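Local structure of putative 4-amino-4-deoxychorismate lyase (Thermus thermophilus, 2ZGI) at residues L69-L81 and V89-P101. The protein binds pyridoxal 5'-phosphate and, as a member of the class-IV aminotransferase family, is probably a lyase acting on 4-amino-4-deoxychorismate. Sequence-based numbering, arbitrary orientation. Where two conformers were deposited one is given.
Sequences LLRAFPKAPCLRL and VRLSEARPYAPLP
Arg-80 and Arg-95 lie side by side on one face of the hairpin built from strands 78-86 and 89-96, their guanidinium groups stacked flat with centres 4.0 Å apart and planes 14° from parallel. With CG of Arg-80 anti to the backbone N (chi1 -172°) and a bend at the next bond, CD comes over the face of the Arg-95 guanidinium, 3.3 Å from NH2. Their backbones form an antiparallel hydrogen-bonded pair: Arg-80 N gives a straight bond to Arg-95 O (2.8 Å), and Arg-95 N returns one to Arg-80 O (3.0 Å). Farther along, Tyr-97 N reaches Cys-78 O from above the carbonyl plane, and a water joins Cys-78 N to Tyr-97 O. On the other face Ala-94 CB fits tightly against Leu-81 CD2 (3.4 Å) and meets Leu-69 CB of helix 59-72 (3.9 Å), while Phe-73 sets CE2 against Ala-94 O. Cys-78 is disulfide-bonded to Cys-243, and residues 91-93 carry the sheet into a second subunit. The Arg-80 side chain lies about 8 Å from the bound pyridoxal 5'-phosphate, which puts the stack near the cofactor site. With an alanine at Arg-80, the Arg-95 guanidinium is likely to lose its stacking partner and turn more freely. Like charges gain nothing ionic here; dispersion and the paired backbones carry the overlap, and Glu-93 OE2, 5.1 Å from Arg-80 NH1 and not in contact, may ease the charge.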
# COMPACT_ATOMS: atom_id res chain seq x y z
N LEU D 69 -40.66 20.28 -7.18
CA LEU D 69 -40.53 18.92 -6.68
C LEU D 69 -41.50 18.67 -5.53
O LEU D 69 -42.19 17.64 -5.49
CB LEU D 69 -39.09 18.61 -6.26
CG LEU D 69 -37.99 18.67 -7.32
CD1 LEU D 69 -36.62 18.48 -6.70
CD2 LEU D 69 -38.22 17.63 -8.45
N LEU D 70 -41.53 19.61 -4.60
CA LEU D 70 -42.42 19.55 -3.43
C LEU D 70 -43.91 19.56 -3.81
O LEU D 70 -44.74 18.91 -3.16
CB LEU D 70 -42.11 20.72 -2.49
CG LEU D 70 -41.17 20.53 -1.29
CD1 LEU D 70 -40.31 19.30 -1.32
CD2 LEU D 70 -40.33 21.76 -1.01
N ARG D 71 -44.23 20.31 -4.85
CA ARG D 71 -45.58 20.32 -5.40
C ARG D 71 -45.99 18.99 -6.00
O ARG D 71 -47.16 18.63 -5.93
CB ARG D 71 -45.75 21.47 -6.40
CG ARG D 71 -45.99 22.77 -5.65
CD ARG D 71 -45.65 24.00 -6.43
NE ARG D 71 -45.98 25.19 -5.65
CZ ARG D 71 -46.32 26.37 -6.17
NH1 ARG D 71 -46.39 26.50 -7.50
NH2 ARG D 71 -46.60 27.40 -5.38
N ALA D 72 -45.02 18.25 -6.53
CA ALA D 72 -45.28 16.96 -7.14
C ALA D 72 -45.57 15.86 -6.11
O ALA D 72 -46.12 14.82 -6.47
CB ALA D 72 -44.12 16.55 -8.03
N PHE D 73 -45.21 16.10 -4.85
CA PHE D 73 -45.41 15.11 -3.78
C PHE D 73 -46.07 15.69 -2.54
O PHE D 73 -45.50 15.59 -1.44
CB PHE D 73 -44.08 14.47 -3.38
CG PHE D 73 -43.44 13.68 -4.46
CD1 PHE D 73 -43.78 12.34 -4.65
CD2 PHE D 73 -42.48 14.25 -5.28
CE1 PHE D 73 -43.19 11.60 -5.65
CE2 PHE D 73 -41.88 13.52 -6.28
CZ PHE D 73 -42.23 12.19 -6.48
N PRO D 74 -47.29 16.24 -2.68
CA PRO D 74 -47.90 16.99 -1.58
C PRO D 74 -48.31 16.09 -0.40
O PRO D 74 -48.50 16.57 0.73
CB PRO D 74 -49.13 17.63 -2.23
CG PRO D 74 -49.55 16.60 -3.26
CD PRO D 74 -48.25 16.04 -3.80
N LYS D 75 -48.41 14.79 -0.67
CA LYS D 75 -48.93 13.82 0.29
C LYS D 75 -47.83 12.97 0.95
O LYS D 75 -48.07 12.34 1.98
CB LYS D 75 -50.01 12.96 -0.41
CG LYS D 75 -50.67 11.87 0.43
CD LYS D 75 -51.64 12.39 1.50
CE LYS D 75 -52.34 11.21 2.19
NZ LYS D 75 -52.92 11.52 3.53
N ALA D 76 -46.63 12.98 0.38
CA ALA D 76 -45.52 12.14 0.84
C ALA D 76 -45.06 12.52 2.25
O ALA D 76 -44.75 13.70 2.51
CB ALA D 76 -44.36 12.22 -0.15
N PRO D 77 -45.06 11.54 3.18
CA PRO D 77 -44.59 11.79 4.55
C PRO D 77 -43.15 12.28 4.57
O PRO D 77 -42.82 13.23 5.28
CB PRO D 77 -44.69 10.41 5.24
CG PRO D 77 -45.44 9.52 4.31
CD PRO D 77 -45.66 10.21 3.01
N CYS D 78 -42.30 11.64 3.77
CA CYS D 78 -40.93 12.10 3.59
C CYS D 78 -40.49 11.88 2.16
O CYS D 78 -41.08 11.07 1.44
CB CYS D 78 -40.00 11.34 4.52
SG CYS D 78 -40.38 11.58 6.27
N LEU D 79 -39.46 12.62 1.77
CA LEU D 79 -38.90 12.61 0.43
C LEU D 79 -37.40 12.51 0.55
O LEU D 79 -36.82 12.98 1.52
CB LEU D 79 -39.24 13.92 -0.29
CG LEU D 79 -40.71 14.10 -0.64
CD1 LEU D 79 -40.97 15.52 -1.13
CD2 LEU D 79 -41.11 13.10 -1.73
N ARG D 80 -36.78 11.87 -0.44
CA ARG D 80 -35.35 11.95 -0.65
C ARG D 80 -35.13 12.85 -1.86
O ARG D 80 -35.72 12.64 -2.94
CB ARG D 80 -34.74 10.57 -0.89
CG ARG D 80 -33.21 10.56 -0.92
CD ARG D 80 -32.73 9.47 -1.89
NE ARG D 80 -31.30 9.46 -2.16
CZ ARG D 80 -30.75 9.81 -3.33
NH1 ARG D 80 -31.50 10.23 -4.34
NH2 ARG D 80 -29.43 9.75 -3.49
N LEU D 81 -34.29 13.86 -1.68
CA LEU D 81 -34.03 14.81 -2.72
C LEU D 81 -32.59 14.71 -3.12
O LEU D 81 -31.73 14.37 -2.30
CB LEU D 81 -34.31 16.25 -2.21
CG LEU D 81 -35.64 16.54 -1.53
CD1 LEU D 81 -35.61 17.90 -0.80
CD2 LEU D 81 -36.68 16.58 -2.63
N VAL D 89 -25.32 21.59 -16.34
CA VAL D 89 -26.24 20.63 -15.74
C VAL D 89 -26.64 21.11 -14.38
O VAL D 89 -25.78 21.34 -13.51
CB VAL D 89 -25.63 19.21 -15.55
CG1 VAL D 89 -26.56 18.34 -14.68
CG2 VAL D 89 -25.35 18.55 -16.89
N ARG D 90 -27.94 21.29 -14.24
CA ARG D 90 -28.58 21.49 -12.96
C ARG D 90 -29.62 20.39 -12.86
O ARG D 90 -30.63 20.40 -13.57
CB ARG D 90 -29.22 22.87 -12.90
CG ARG D 90 -29.71 23.28 -11.53
CD ARG D 90 -30.16 24.72 -11.55
NE ARG D 90 -31.12 24.95 -12.62
CZ ARG D 90 -32.43 24.97 -12.42
NH1 ARG D 90 -32.89 24.80 -11.20
NH2 ARG D 90 -33.28 25.18 -13.42
N LEU D 91 -29.37 19.43 -11.99
CA LEU D 91 -30.28 18.33 -11.87
C LEU D 91 -30.88 18.38 -10.47
O LEU D 91 -30.16 18.57 -9.49
CB LEU D 91 -29.50 17.05 -12.18
CG LEU D 91 -30.05 15.79 -12.87
CD1 LEU D 91 -30.95 16.04 -14.08
CD2 LEU D 91 -28.84 14.94 -13.27
N SER D 92 -32.20 18.29 -10.40
CA SER D 92 -32.93 18.31 -9.14
C SER D 92 -34.00 17.25 -9.24
O SER D 92 -34.74 17.16 -10.25
CB SER D 92 -33.55 19.69 -8.87
OG SER D 92 -32.54 20.70 -8.91
N GLU D 93 -34.06 16.39 -8.22
CA GLU D 93 -35.00 15.27 -8.23
C GLU D 93 -35.51 14.92 -6.84
O GLU D 93 -34.85 15.22 -5.83
CB GLU D 93 -34.35 14.05 -8.85
CG GLU D 93 -32.98 13.77 -8.31
CD GLU D 93 -32.28 12.73 -9.14
OE1 GLU D 93 -31.30 13.11 -9.83
OE2 GLU D 93 -32.76 11.56 -9.12
N ALA D 94 -36.67 14.27 -6.80
CA ALA D 94 -37.32 13.92 -5.56
C ALA D 94 -38.03 12.62 -5.75
O ALA D 94 -38.63 12.35 -6.80
CB ALA D 94 -38.33 15.00 -5.14
N ARG D 95 -37.97 11.81 -4.71
CA ARG D 95 -38.70 10.57 -4.72
C ARG D 95 -39.12 10.26 -3.29
O ARG D 95 -38.49 10.74 -2.33
CB ARG D 95 -37.84 9.44 -5.31
CG ARG D 95 -36.79 8.91 -4.36
CD ARG D 95 -35.72 8.18 -5.09
NE ARG D 95 -34.78 7.57 -4.16
CZ ARG D 95 -33.55 7.22 -4.49
NH1 ARG D 95 -33.09 7.45 -5.72
NH2 ARG D 95 -32.75 6.67 -3.57
N PRO D 96 -40.17 9.44 -3.15
CA PRO D 96 -40.65 9.01 -1.84
C PRO D 96 -39.50 8.40 -1.04
O PRO D 96 -38.68 7.66 -1.61
CB PRO D 96 -41.64 7.90 -2.19
CG PRO D 96 -41.09 7.30 -3.50
CD PRO D 96 -40.73 8.59 -4.23
N TYR D 97 -39.43 8.72 0.25
CA TYR D 97 -38.42 8.17 1.15
C TYR D 97 -39.06 7.02 1.92
O TYR D 97 -40.21 7.12 2.35
CB TYR D 97 -37.94 9.28 2.11
CG TYR D 97 -36.98 8.83 3.22
CD1 TYR D 97 -35.61 8.89 3.06
CD2 TYR D 97 -37.48 8.37 4.45
CE1 TYR D 97 -34.73 8.49 4.07
CE2 TYR D 97 -36.62 7.97 5.47
CZ TYR D 97 -35.25 8.04 5.28
OH TYR D 97 -34.41 7.63 6.30
N ALA D 98 -38.33 5.93 2.07
CA ALA D 98 -38.78 4.86 2.96
C ALA D 98 -37.73 4.63 4.06
O ALA D 98 -36.55 4.41 3.76
CB ALA D 98 -39.07 3.58 2.18
N PRO D 99 -38.16 4.69 5.33
CA PRO D 99 -37.29 4.52 6.47
C PRO D 99 -36.79 3.09 6.63
O PRO D 99 -37.42 2.14 6.16
CB PRO D 99 -38.21 4.83 7.67
CG PRO D 99 -39.60 4.54 7.15
CD PRO D 99 -39.52 5.08 5.75
N LEU D 100 -35.68 2.97 7.34
CA LEU D 100 -35.21 1.71 7.82
C LEU D 100 -36.15 1.25 8.91
O LEU D 100 -36.84 2.09 9.53
CB LEU D 100 -33.79 1.87 8.39
CG LEU D 100 -32.65 2.13 7.40
CD1 LEU D 100 -31.39 2.54 8.20
CD2 LEU D 100 -32.41 0.87 6.51
N PRO D 101 -36.17 -0.07 9.19
CA PRO D 101 -36.92 -0.51 10.37
C PRO D 101 -36.46 0.20 11.64
O PRO D 101 -35.23 0.35 11.89
CB PRO D 101 -36.61 -2.03 10.45
CG PRO D 101 -36.30 -2.40 9.07
CD PRO D 101 -35.55 -1.20 8.49
O HOH W 1 -42.37 8.74 3.26